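Local coordinates for protein hypothetical methylmalonyl-CoA decarboxylase alpha subunit (Sulfolobus tokodaii, PDB 1X0U) that is of unknown function but is probably a carboxyl transferase subunit of crotonase-like fold, found here in an assembly of six chains, at residues Glu20-Gly25 with Arg75-Gly80; Gln32-Lys37 with Gln98-Leu103; Thr92-Ala97 with Val116-Leu121; Lys155-Ala160 with Val179-Leu184. All blocks are in the same frame, centred on the assembly; numbering follows the deposited sequence.

Contact 1: Glu20-Gly25 with Arg75-Gly80; sequences EKAYKG and RFYGDG
A22 and Y77 bring the two backbones closest, with their CA atoms 5.3 Å apart; here helix 8-23, near its C-terminal end, runs up against a loop that includes a type II beta turn from F76 to D79. The turn is closed by D79 N donating to F76 O at 3.0 Å. G78 holds its third position with a positive phi of 94°, which a glycine adopts without strain. G25, just beyond the helix, also has positive phi and lets the chain leave helical geometry.

No direct hydrogen bond links the segments. Instead a water donates to both carbonyls, reaching A22 O at 2.7 Å and Y77 O at 2.9 Å, and so spans the gap between the two backbones. Beside it the methyl of A22 rests against the base of the tyrosine, A22 CB lying 3.6 Å from Y77 CB; a small residue suits this spot because it lets the loop come so near the helix. K21 crosses the tyrosine at about a right angle. With CG anti to the backbone N (chi1 171°), its aliphatic chain runs out to the ring edge, where K21 CD is 3.8 Å from Y77 CE2, before bending at the last torsion. Further along, G25 O approaches F76 CD1 at 3.8 Å.

F61 meets the ring of Y77 edge-to-face, and E481 of a second subunit packs on the same tyrosine. The C-terminal part of helix 8-23 is thus packed, with one water joining two carbonyls, on a type II beta turn that leads into strand 81-88 of a crotonase-like fold.

Contact 2: Gln32-Lys37 with Gln98-Leu103; sequences QFQHSK and QDFTVL
Q34 and F100 meet with their flat groups turned almost alike, the amide and ring planes only 13° apart. No hydrogen bond joins the two segments, so the contact rests on van der Waals touch. It sets helix 28-35 against the loop that leaves strand 91-98, a loop folded into a type I beta turn from D99 to V102 and combined with an Asx turn at D99.

Q34 points from the helix toward this turn, and the bend at its second torsion (chi2 92°) brings the amide to the CB and CD2 side of the phenylalanine. Q34 OE1 lies 3.8 Å from F100 CD2, while Q34 NE2 is 4.0 Å from F100 CB. A glutamine suits this buried place because both ends of its amide are satisfied: K39 NZ donates to the oxygen, and the nitrogen bonds to D134 OD2 and L40 O. K37, extended beyond CG, crosses the ring at about a right angle and sets K37 NZ 3.8 Å from F100 CE2; K39 adds a cation-pi interaction with the same ring. The aromatic group thus stands among basic side chains as well as the amide.

Within the turn, T101 OG1 accepts a hydrogen bond from G26 N. T101 N donates to D99 OD1 at 2.9 Å and T101 OG1 to the same D99 OD1 at 2.7 Å, both coming from one face of the carboxylate plane.

Contact 3: Thr92-Ala97 with Val116-Leu121; sequences TVFAYA and VRAYEL
F94 packs closely against L121, and this is the tight end of a buried contact between strand 91-98 and helix 109-125. The segment axes run nearly antiparallel, at 171°, and approach to 8.4 Å. F94 CZ reaches L121 CB at 3.5 Å, with L121 CD1 a little farther off, 3.9 Å from F94 CE2. One face of the ring also receives the helix backbone: A118 O lies over it, 3.7 Å from F94 CD2. Alanine suits the middle of this interface, since its small methyl lets the helix lie close to the large ring. M504 of a second subunit packs on both F94 and L121, so the hydrophobic cluster continues across the subunit boundary.

Two residues along the strand the packing is looser. Y96 and Y119 touch only through their CE1 atoms, 4.1 Å apart; Y96 CG sits between its backbone N and carbonyl carbon (chi1 66°), which leaves the ring with its edge toward Y119 CE1. A water connects the tips, 2.7 Å from Y96 OH and 2.9 Å from Y119 OH, so the hydroxyls gain a polar link inside a buried region. On a partly exposed side, R117 and E120 make a long salt bridge, a matter of charge alone since no N-H points at the oxygen; R117 also packs on D425 of a second subunit. Strand, helix and the parallel neighbour strand 129-133 make up a beta-alpha-beta crossover of the crotonase-like fold.

Contact 4: Lys155-Ala160 with Val179-Leu184; sequences KMNVMA and VYSPAL
N157 leaves its helix toward helix 180-184 and meets L184 with its base and S181 with its amide. N157 CB lies against the leucine, 3.7 Å from L184 CB and 4.0 Å from L184 CD1. With N157 CG anti to the carbonyl carbon (chi1 -68°), the amide swings over to the serine, and S181 OG is 3.4 Å from N157 CG. At the tip S181 OG donates to N157 OD1 in a short hydrogen bond of 2.5 Å, the donor lying 23° off the carbonyl plane. The other tip atom, N157 ND2, lies close to Y119 OH. Asparagine serves here because a short stem for apolar packing ends in a group able to accept the bond; serine is small enough to offer its hydroxyl between two close helices. V158 adds a looser apolar touch, V158 CG2 to L184 CD1 at 4.4 Å.

The two segment axes are parallel within 1° and 9.4 Å apart. Helix 144-160 touches helix 180-184 with N157 and V158, and helix 109-125 with M156, which meets V116, Y119 and E120, while P182 packs on strand 166-170 and Y180 reaches I384 of a third subunit.

In the fold
From the N terminus, helix 8-23 is met by the loop before strand 81-88 in contact 1, closing a loop of about fifty residues. Contact 2 opens inside that loop, on helix 28-35, and closes beyond it, so the two cross; they also touch, with G80 O and D99 N probably hydrogen-bonded at 2.8 Å. Contact 3 opens on 92-97, before contact 2 closes on 98-103, and closes later on 116-121, an 18-residue loop within the beta-alpha-beta unit. Contact 4 follows in series, its 18-residue loop running through strands 166-170 and 173-175; it touches contact 3 between helices 109-125 and 144-160. Together they tie the N-terminal helices to the first sheet and its helices to one another.

Contact 1: Glu20-Gly25 with Arg75-Gly80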
loop_
_atom_site.group_PDB
_atom_site.type_symbol
_atom_site.label_atom_id
_atom_site.label_comp_id
_atom_site.label_asym_id
_atom_site.label_seq_id
_atom_site.Cartn_x
_atom_site.Cartn_y
_atom_site.Cartn_z
ATOM N N GLU A 20 12.117 48.354 6.473
ATOM C CA GLU A 20 11.585 49.204 7.528
ATOM C C GLU A 20 10.308 49.869 7.010
ATOM O O GLU A 20 9.391 50.151 7.774
ATOM C CB GLU A 20 12.628 50.252 7.931
ATOM C CG GLU A 20 13.689 49.767 8.950
ATOM C CD GLU A 20 14.393 48.460 8.558
ATOM O OE1 GLU A 20 15.642 48.390 8.655
ATOM O OE2 GLU A 20 13.703 47.493 8.167
ATOM N N LYS A 21 10.251 50.099 5.701
ATOM C CA LYS A 21 9.073 50.693 5.075
ATOM C C LYS A 21 7.945 49.659 5.038
ATOM O O LYS A 21 6.790 49.961 5.332
ATOM C CB LYS A 21 9.402 51.125 3.645
ATOM C CG LYS A 21 8.196 51.556 2.819
ATOM C CD LYS A 21 8.579 51.751 1.354
ATOM C CE LYS A 21 7.366 52.059 0.487
ATOM N NZ LYS A 21 6.732 53.355 0.855
ATOM N N ALA A 22 8.295 48.434 4.665
ATOM C CA ALA A 22 7.322 47.351 4.576
ATOM C C ALA A 22 6.730 47.032 5.944
ATOM O O ALA A 22 5.529 46.776 6.063
ATOM C CB ALA A 22 7.978 46.100 3.978
ATOM N N TYR A 23 7.568 47.071 6.976
ATOM C CA TYR A 23 7.105 46.763 8.322
ATOM C C TYR A 23 6.036 47.720 8.843
ATOM O O TYR A 23 5.142 47.301 9.569
ATOM C CB TYR A 23 8.289 46.705 9.299
ATOM C CG TYR A 23 9.306 45.638 8.947
ATOM C CD1 TYR A 23 8.954 44.547 8.149
ATOM C CD2 TYR A 23 10.618 45.708 9.424
ATOM C CE1 TYR A 23 9.880 43.556 7.828
ATOM C CE2 TYR A 23 11.552 44.717 9.114
ATOM C CZ TYR A 23 11.173 43.648 8.312
ATOM O OH TYR A 23 12.092 42.683 7.979
ATOM N N LYS A 24 6.115 48.989 8.457
ATOM C CA LYS A 24 5.143 49.995 8.900
ATOM C C LYS A 24 3.723 49.738 8.405
ATOM O O LYS A 24 2.768 50.304 8.931
ATOM C CB LYS A 24 5.575 51.395 8.445
ATOM C CG LYS A 24 6.675 52.035 9.285
ATOM C CD LYS A 24 6.095 52.748 10.504
ATOM C CE LYS A 24 7.186 53.340 11.398
ATOM N NZ LYS A 24 7.892 52.302 12.215
ATOM N N GLY A 25 3.580 48.890 7.396
ATOM C CA GLY A 25 2.260 48.613 6.865
ATOM C C GLY A 25 1.601 49.897 6.398
ATOM O O GLY A 25 2.174 50.643 5.609
ATOM N N ARG A 75 0.242 50.248 -3.714
ATOM C CA ARG A 75 1.032 49.028 -3.626
ATOM C C ARG A 75 1.765 48.888 -2.291
ATOM O O ARG A 75 2.925 49.290 -2.155
ATOM C CB ARG A 75 2.030 48.944 -4.787
ATOM C CG ARG A 75 1.523 48.131 -5.976
ATOM C CD ARG A 75 0.346 48.802 -6.644
ATOM N NE ARG A 75 -0.365 47.932 -7.584
ATOM C CZ ARG A 75 0.179 47.353 -8.653
ATOM N NH1 ARG A 75 -0.564 46.586 -9.440
ATOM N NH2 ARG A 75 1.463 47.530 -8.936
ATOM N N PHE A 76 1.078 48.317 -1.309
ATOM C CA PHE A 76 1.662 48.102 0.007
ATOM C C PHE A 76 2.431 46.789 -0.002
ATOM O O PHE A 76 1.888 45.761 -0.388
ATOM C CB PHE A 76 0.562 48.016 1.063
ATOM C CG PHE A 76 -0.116 49.319 1.354
ATOM C CD1 PHE A 76 0.478 50.252 2.197
ATOM C CD2 PHE A 76 -1.370 49.600 0.817
ATOM C CE1 PHE A 76 -0.172 51.447 2.508
ATOM C CE2 PHE A 76 -2.029 50.791 1.122
ATOM C CZ PHE A 76 -1.430 51.715 1.970
ATOM N N TYR A 77 3.690 46.813 0.411
ATOM C CA TYR A 77 4.481 45.580 0.453
ATOM C C TYR A 77 3.796 44.549 1.352
ATOM O O TYR A 77 3.408 44.868 2.476
ATOM C CB TYR A 77 5.879 45.851 1.003
ATOM C CG TYR A 77 6.801 46.584 0.059
ATOM C CD1 TYR A 77 7.061 46.087 -1.218
ATOM C CD2 TYR A 77 7.459 47.747 0.463
ATOM C CE1 TYR A 77 7.961 46.728 -2.071
ATOM C CE2 TYR A 77 8.353 48.392 -0.372
ATOM C CZ TYR A 77 8.604 47.881 -1.637
ATOM O OH TYR A 77 9.495 48.533 -2.456
ATOM N N GLY A 78 3.654 43.322 0.859
ATOM C CA GLY A 78 3.020 42.279 1.647
ATOM C C GLY A 78 1.535 42.124 1.374
ATOM O O GLY A 78 0.926 41.134 1.778
ATOM N N ASP A 79 0.959 43.114 0.697
ATOM C CA ASP A 79 -0.453 43.118 0.318
ATOM C C ASP A 79 -1.461 42.908 1.452
ATOM O O ASP A 79 -2.576 42.447 1.210
ATOM C CB ASP A 79 -0.701 42.068 -0.772
ATOM C CG ASP A 79 -1.992 42.314 -1.547
ATOM O OD1 ASP A 79 -2.589 41.337 -2.024
ATOM O OD2 ASP A 79 -2.411 43.477 -1.698
ATOM N N GLY A 80 -1.074 43.229 2.684
ATOM C CA GLY A 80 -1.996 43.091 3.802
ATOM C C GLY A 80 -1.915 41.889 4.736
ATOM O O GLY A 80 -2.755 41.752 5.627
HETATM O O HOH W 1 3.621 47.199 4.157
#

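Contact 2: Gln32-Lys37 with Gln98-Leu103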
loop_
_atom_site.group_PDB
_atom_site.type_symbol
_atom_site.label_atom_id
_atom_site.label_comp_id
_atom_site.label_asym_id
_atom_site.label_seq_id
_atom_site.Cartn_x
_atom_site.Cartn_y
_atom_site.Cartn_z
ATOM N N GLN A 32 -1.356 53.678 15.123
ATOM C CA GLN A 32 -1.750 54.353 16.362
ATOM C C GLN A 32 -3.266 54.251 16.470
ATOM O O GLN A 32 -3.825 54.114 17.550
ATOM C CB GLN A 32 -1.343 55.829 16.340
ATOM C CG GLN A 32 -1.520 56.504 17.685
ATOM C CD GLN A 32 -1.443 58.017 17.615
ATOM O OE1 GLN A 32 -2.216 58.659 16.895
ATOM N NE2 GLN A 32 -0.514 58.596 18.371
ATOM N N PHE A 33 -3.923 54.312 15.320
ATOM C CA PHE A 33 -5.368 54.203 15.251
ATOM C C PHE A 33 -5.812 52.792 15.674
ATOM O O PHE A 33 -6.839 52.620 16.345
ATOM C CB PHE A 33 -5.819 54.502 13.826
ATOM C CG PHE A 33 -7.276 54.303 13.605
ATOM C CD1 PHE A 33 -8.205 55.032 14.336
ATOM C CD2 PHE A 33 -7.729 53.386 12.664
ATOM C CE1 PHE A 33 -9.561 54.857 14.129
ATOM C CE2 PHE A 33 -9.091 53.204 12.447
ATOM C CZ PHE A 33 -10.010 53.943 13.185
ATOM N N GLN A 34 -5.033 51.790 15.266
ATOM C CA GLN A 34 -5.311 50.405 15.616
ATOM C C GLN A 34 -5.175 50.307 17.132
ATOM O O GLN A 34 -6.026 49.753 17.822
ATOM C CB GLN A 34 -4.290 49.474 14.951
ATOM C CG GLN A 34 -4.426 48.019 15.384
ATOM C CD GLN A 34 -5.338 47.207 14.487
ATOM O OE1 GLN A 34 -6.392 47.673 14.049
ATOM N NE2 GLN A 34 -4.934 45.973 14.216
ATOM N N HIS A 35 -4.086 50.867 17.636
ATOM C CA HIS A 35 -3.803 50.878 19.060
ATOM C C HIS A 35 -4.869 51.592 19.881
ATOM O O HIS A 35 -5.194 51.162 20.983
ATOM C CB HIS A 35 -2.440 51.530 19.303
ATOM C CG HIS A 35 -1.284 50.641 18.973
ATOM N ND1 HIS A 35 -0.008 51.121 18.761
ATOM C CD2 HIS A 35 -1.203 49.295 18.844
ATOM C CE1 HIS A 35 0.807 50.110 18.517
ATOM N NE2 HIS A 35 0.107 48.990 18.562
ATOM N N SER A 36 -5.423 52.675 19.345
ATOM C CA SER A 36 -6.428 53.438 20.079
ATOM C C SER A 36 -7.747 52.684 20.270
ATOM O O SER A 36 -8.602 53.102 21.048
ATOM C CB SER A 36 -6.676 54.786 19.391
ATOM O OG SER A 36 -7.215 54.611 18.089
ATOM N N LYS A 37 -7.900 51.567 19.562
ATOM C CA LYS A 37 -9.102 50.736 19.669
ATOM C C LYS A 37 -8.871 49.636 20.700
ATOM O O LYS A 37 -9.809 48.968 21.131
ATOM C CB LYS A 37 -9.426 50.077 18.324
ATOM C CG LYS A 37 -9.896 51.022 17.223
ATOM C CD LYS A 37 -10.069 50.259 15.901
ATOM C CE LYS A 37 -10.672 51.131 14.808
ATOM N NZ LYS A 37 -10.753 50.405 13.507
ATOM N N GLN A 98 -3.023 39.094 9.460
ATOM C CA GLN A 98 -3.511 40.115 8.558
ATOM C C GLN A 98 -3.287 41.482 9.196
ATOM O O GLN A 98 -3.446 41.652 10.406
ATOM C CB GLN A 98 -4.992 39.879 8.258
ATOM C CG GLN A 98 -5.251 38.569 7.517
ATOM C CD GLN A 98 -6.726 38.292 7.302
ATOM O OE1 GLN A 98 -7.516 38.278 8.251
ATOM N NE2 GLN A 98 -7.107 38.056 6.051
ATOM N N ASP A 99 -2.882 42.446 8.380
ATOM C CA ASP A 99 -2.624 43.797 8.860
ATOM C C ASP A 99 -3.802 44.682 8.484
ATOM O O ASP A 99 -3.948 45.066 7.322
ATOM C CB ASP A 99 -1.354 44.345 8.224
ATOM C CG ASP A 99 -0.882 45.611 8.885
ATOM O OD1 ASP A 99 -1.727 46.318 9.474
ATOM O OD2 ASP A 99 0.327 45.900 8.805
ATOM N N PHE A 100 -4.636 45.004 9.471
ATOM C CA PHE A 100 -5.819 45.826 9.242
ATOM C C PHE A 100 -5.499 47.215 8.686
ATOM O O PHE A 100 -6.362 47.852 8.082
ATOM C CB PHE A 100 -6.631 45.975 10.540
ATOM C CG PHE A 100 -7.953 46.676 10.348
ATOM C CD1 PHE A 100 -9.043 46.001 9.800
ATOM C CD2 PHE A 100 -8.087 48.029 10.644
ATOM C CE1 PHE A 100 -10.247 46.664 9.545
ATOM C CE2 PHE A 100 -9.288 48.704 10.393
ATOM C CZ PHE A 100 -10.371 48.020 9.841
ATOM N N THR A 101 -4.267 47.678 8.879
ATOM C CA THR A 101 -3.881 49.004 8.399
ATOM C C THR A 101 -3.643 49.036 6.897
ATOM O O THR A 101 -3.479 50.105 6.312
ATOM C CB THR A 101 -2.601 49.523 9.089
ATOM O OG1 THR A 101 -1.462 48.812 8.589
ATOM C CG2 THR A 101 -2.697 49.336 10.601
ATOM N N VAL A 102 -3.610 47.867 6.272
ATOM C CA VAL A 102 -3.403 47.800 4.833
ATOM C C VAL A 102 -4.737 47.491 4.171
ATOM O O VAL A 102 -5.136 46.334 4.056
ATOM C CB VAL A 102 -2.354 46.712 4.465
ATOM C CG1 VAL A 102 -2.239 46.568 2.956
ATOM C CG2 VAL A 102 -1.002 47.086 5.051
ATOM N N LEU A 103 -5.435 48.541 3.753
ATOM C CA LEU A 103 -6.733 48.396 3.102
ATOM C C LEU A 103 -7.667 47.535 3.962
ATOM O O LEU A 103 -8.189 46.505 3.515
ATOM C CB LEU A 103 -6.547 47.775 1.708
ATOM C CG LEU A 103 -5.599 48.536 0.762
ATOM C CD1 LEU A 103 -5.321 47.723 -0.511
ATOM C CD2 LEU A 103 -6.219 49.882 0.406
#

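Contact 3: Thr92-Ala97 with Val116-Leu121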
loop_
_atom_site.group_PDB
_atom_site.type_symbol
_atom_site.label_atom_id
_atom_site.label_comp_id
_atom_site.label_asym_id
_atom_site.label_seq_id
_atom_site.Cartn_x
_atom_site.Cartn_y
_atom_site.Cartn_z
ATOM N N THR A 92 7.865 23.950 15.770
ATOM C CA THR A 92 7.588 24.695 14.551
ATOM C C THR A 92 6.110 24.827 14.188
ATOM O O THR A 92 5.391 23.834 14.070
ATOM C CB THR A 92 8.309 24.070 13.345
ATOM O OG1 THR A 92 9.715 23.990 13.615
ATOM C CG2 THR A 92 8.087 24.915 12.102
ATOM N N VAL A 93 5.653 26.064 14.028
ATOM C CA VAL A 93 4.278 26.287 13.617
ATOM C C VAL A 93 4.259 27.426 12.605
ATOM O O VAL A 93 5.118 28.301 12.614
ATOM C CB VAL A 93 3.313 26.603 14.820
ATOM C CG1 VAL A 93 4.013 26.359 16.150
ATOM C CG2 VAL A 93 2.754 28.004 14.711
ATOM N N PHE A 94 3.286 27.378 11.712
ATOM C CA PHE A 94 3.122 28.399 10.699
ATOM C C PHE A 94 2.009 29.336 11.126
ATOM O O PHE A 94 1.155 28.986 11.941
ATOM C CB PHE A 94 2.777 27.770 9.345
ATOM C CG PHE A 94 3.983 27.408 8.518
ATOM C CD1 PHE A 94 4.693 26.239 8.766
ATOM C CD2 PHE A 94 4.416 28.253 7.499
ATOM C CE1 PHE A 94 5.816 25.919 8.007
ATOM C CE2 PHE A 94 5.530 27.946 6.738
ATOM C CZ PHE A 94 6.232 26.783 6.988
ATOM N N ALA A 95 2.022 30.541 10.578
ATOM C CA ALA A 95 0.990 31.508 10.904
ATOM C C ALA A 95 0.938 32.629 9.892
ATOM O O ALA A 95 1.886 32.858 9.141
ATOM C CB ALA A 95 1.249 32.098 12.297
ATOM N N TYR A 96 -0.206 33.298 9.858
ATOM C CA TYR A 96 -0.375 34.469 9.034
ATOM C C TYR A 96 -1.069 35.455 9.956
ATOM O O TYR A 96 -1.837 35.063 10.841
ATOM C CB TYR A 96 -1.200 34.208 7.772
ATOM C CG TYR A 96 -2.646 33.842 7.975
ATOM C CD1 TYR A 96 -3.072 32.517 7.860
ATOM C CD2 TYR A 96 -3.605 34.825 8.225
ATOM C CE1 TYR A 96 -4.408 32.187 7.984
ATOM C CE2 TYR A 96 -4.949 34.499 8.349
ATOM C CZ TYR A 96 -5.341 33.173 8.228
ATOM O OH TYR A 96 -6.665 32.834 8.377
ATOM N N ALA A 97 -0.752 36.728 9.776
ATOM C CA ALA A 97 -1.337 37.787 10.581
ATOM C C ALA A 97 -1.724 38.879 9.608
ATOM O O ALA A 97 -0.861 39.487 8.975
ATOM C CB ALA A 97 -0.316 38.305 11.587
ATOM N N VAL A 116 -2.169 30.885 1.321
ATOM C CA VAL A 116 -2.214 29.560 0.695
ATOM C C VAL A 116 -0.824 28.930 0.721
ATOM O O VAL A 116 -0.676 27.745 1.032
ATOM C CB VAL A 116 -2.709 29.658 -0.786
ATOM C CG1 VAL A 116 -2.453 28.347 -1.538
ATOM C CG2 VAL A 116 -4.196 29.982 -0.818
ATOM N N ARG A 117 0.189 29.732 0.393
ATOM C CA ARG A 117 1.570 29.263 0.371
ATOM C C ARG A 117 2.032 28.818 1.757
ATOM O O ARG A 117 2.799 27.866 1.882
ATOM C CB ARG A 117 2.479 30.368 -0.186
ATOM C CG ARG A 117 3.962 30.237 0.137
ATOM C CD ARG A 117 4.600 28.961 -0.381
ATOM N NE ARG A 117 4.644 28.887 -1.835
ATOM C CZ ARG A 117 5.372 27.999 -2.508
ATOM N NH1 ARG A 117 6.112 27.122 -1.842
ATOM N NH2 ARG A 117 5.353 27.981 -3.842
ATOM N N ALA A 118 1.562 29.508 2.796
ATOM C CA ALA A 118 1.917 29.152 4.166
ATOM C C ALA A 118 1.312 27.789 4.463
ATOM O O ALA A 118 1.980 26.910 4.997
ATOM C CB ALA A 118 1.374 30.190 5.144
ATOM N N TYR A 119 0.037 27.623 4.114
ATOM C CA TYR A 119 -0.650 26.357 4.331
ATOM C C TYR A 119 -0.005 25.216 3.555
ATOM O O TYR A 119 0.027 24.085 4.041
ATOM C CB TYR A 119 -2.118 26.449 3.925
ATOM C CG TYR A 119 -3.048 26.845 5.043
ATOM C CD1 TYR A 119 -3.497 28.155 5.167
ATOM C CD2 TYR A 119 -3.493 25.903 5.974
ATOM C CE1 TYR A 119 -4.372 28.525 6.187
ATOM C CE2 TYR A 119 -4.369 26.261 7.001
ATOM C CZ TYR A 119 -4.806 27.576 7.099
ATOM O OH TYR A 119 -5.688 27.950 8.088
ATOM N N GLU A 120 0.497 25.499 2.351
ATOM C CA GLU A 120 1.131 24.451 1.544
ATOM C C GLU A 120 2.420 24.003 2.212
ATOM O O GLU A 120 2.770 22.835 2.181
ATOM C CB GLU A 120 1.463 24.945 0.127
ATOM C CG GLU A 120 0.275 25.314 -0.764
ATOM C CD GLU A 120 0.727 25.733 -2.167
ATOM O OE1 GLU A 120 1.837 26.296 -2.291
ATOM O OE2 GLU A 120 -0.021 25.509 -3.140
ATOM N N LEU A 121 3.147 24.945 2.793
ATOM C CA LEU A 121 4.389 24.594 3.457
ATOM C C LEU A 121 4.103 23.825 4.748
ATOM O O LEU A 121 4.723 22.796 5.020
ATOM C CB LEU A 121 5.205 25.850 3.755
ATOM C CG LEU A 121 5.934 26.475 2.563
ATOM C CD1 LEU A 121 6.548 27.812 2.948
ATOM C CD2 LEU A 121 7.012 25.508 2.082
HETATM O O HOH W 2 -7.427 30.229 8.206
#

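Contact 4: Lys155-Ala160 with Val179-Leu184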
loop_
_atom_site.group_PDB
_atom_site.type_symbol
_atom_site.label_atom_id
_atom_site.label_comp_id
_atom_site.label_asym_id
_atom_site.label_seq_id
_atom_site.Cartn_x
_atom_site.Cartn_y
_atom_site.Cartn_z
ATOM N N LYS A 155 -9.718 25.836 0.233
ATOM C CA LYS A 155 -9.256 24.570 -0.305
ATOM C C LYS A 155 -8.170 24.016 0.614
ATOM O O LYS A 155 -8.179 22.838 0.964
ATOM C CB LYS A 155 -8.702 24.788 -1.715
ATOM C CG LYS A 155 -9.149 23.761 -2.735
ATOM C CD LYS A 155 -8.529 22.422 -2.483
ATOM C CE LYS A 155 -8.773 21.481 -3.657
ATOM N NZ LYS A 155 -8.107 20.158 -3.446
ATOM N N MET A 156 -7.236 24.875 1.012
ATOM C CA MET A 156 -6.155 24.449 1.880
ATOM C C MET A 156 -6.671 24.044 3.272
ATOM O O MET A 156 -6.126 23.140 3.902
ATOM C CB MET A 156 -5.109 25.560 1.990
ATOM C CG MET A 156 -4.395 25.869 0.666
ATOM S SD MET A 156 -3.670 24.400 -0.131
ATOM C CE MET A 156 -2.548 23.854 1.142
ATOM N N ASN A 157 -7.728 24.693 3.741
ATOM C CA ASN A 157 -8.285 24.361 5.048
ATOM C C ASN A 157 -8.850 22.934 5.051
ATOM O O ASN A 157 -8.664 22.189 6.005
ATOM C CB ASN A 157 -9.379 25.360 5.420
ATOM C CG ASN A 157 -8.832 26.744 5.687
ATOM O OD1 ASN A 157 -9.385 27.746 5.216
ATOM N ND2 ASN A 157 -7.748 26.815 6.455
ATOM N N VAL A 158 -9.531 22.570 3.973
ATOM C CA VAL A 158 -10.119 21.244 3.839
ATOM C C VAL A 158 -9.053 20.160 3.669
ATOM O O VAL A 158 -9.118 19.118 4.317
ATOM C CB VAL A 158 -11.099 21.205 2.647
ATOM C CG1 VAL A 158 -11.571 19.787 2.382
ATOM C CG2 VAL A 158 -12.286 22.107 2.942
ATOM N N MET A 159 -8.068 20.405 2.811
ATOM C CA MET A 159 -7.005 19.423 2.599
ATOM C C MET A 159 -6.221 19.185 3.884
ATOM O O MET A 159 -5.740 18.082 4.133
ATOM C CB MET A 159 -6.019 19.903 1.531
ATOM C CG MET A 159 -6.608 20.106 0.145
ATOM S SD MET A 159 -7.319 18.613 -0.579
ATOM C CE MET A 159 -9.082 18.946 -0.393
ATOM N N ALA A 160 -6.081 20.237 4.689
ATOM C CA ALA A 160 -5.325 20.155 5.928
ATOM C C ALA A 160 -6.169 19.650 7.088
ATOM O O ALA A 160 -5.640 19.276 8.139
ATOM C CB ALA A 160 -4.741 21.534 6.274
ATOM N N VAL A 179 -15.208 35.164 6.957
ATOM C CA VAL A 179 -15.788 34.328 7.987
ATOM C C VAL A 179 -15.593 32.810 7.802
ATOM O O VAL A 179 -15.485 32.063 8.776
ATOM C CB VAL A 179 -17.312 34.654 8.076
ATOM C CG1 VAL A 179 -18.135 33.395 8.005
ATOM C CG2 VAL A 179 -17.604 35.442 9.328
ATOM N N TYR A 180 -15.526 32.363 6.557
ATOM C CA TYR A 180 -15.429 30.939 6.271
ATOM C C TYR A 180 -14.151 30.149 6.522
ATOM O O TYR A 180 -14.238 28.990 6.928
ATOM C CB TYR A 180 -15.930 30.686 4.855
ATOM C CG TYR A 180 -17.427 30.801 4.768
ATOM C CD1 TYR A 180 -18.030 31.697 3.893
ATOM C CD2 TYR A 180 -18.250 30.013 5.579
ATOM C CE1 TYR A 180 -19.423 31.810 3.820
ATOM C CE2 TYR A 180 -19.640 30.117 5.517
ATOM C CZ TYR A 180 -20.222 31.015 4.634
ATOM O OH TYR A 180 -21.597 31.095 4.548
ATOM N N SER A 181 -12.977 30.726 6.275
ATOM C CA SER A 181 -11.757 29.981 6.547
ATOM C C SER A 181 -11.729 29.637 8.056
ATOM O O SER A 181 -11.392 28.517 8.443
ATOM C CB SER A 181 -10.519 30.793 6.148
ATOM O OG SER A 181 -9.333 30.020 6.283
ATOM N N PRO A 182 -12.066 30.604 8.924
ATOM C CA PRO A 182 -12.065 30.321 10.360
ATOM C C PRO A 182 -13.036 29.180 10.704
ATOM O O PRO A 182 -12.743 28.327 11.547
ATOM C CB PRO A 182 -12.489 31.655 10.966
ATOM C CG PRO A 182 -11.833 32.640 10.041
ATOM C CD PRO A 182 -12.160 32.058 8.683
ATOM N N ALA A 183 -14.185 29.161 10.037
ATOM C CA ALA A 183 -15.180 28.125 10.283
ATOM C C ALA A 183 -14.594 26.761 9.957
ATOM O O ALA A 183 -14.862 25.768 10.645
ATOM C CB ALA A 183 -16.426 28.378 9.431
ATOM N N LEU A 184 -13.786 26.725 8.901
ATOM C CA LEU A 184 -13.161 25.494 8.451
ATOM C C LEU A 184 -11.971 25.027 9.298
ATOM O O LEU A 184 -11.544 23.885 9.163
ATOM C CB LEU A 184 -12.745 25.628 6.980
ATOM C CG LEU A 184 -13.866 25.727 5.935
ATOM C CD1 LEU A 184 -13.264 26.064 4.567
ATOM C CD2 LEU A 184 -14.642 24.413 5.874
#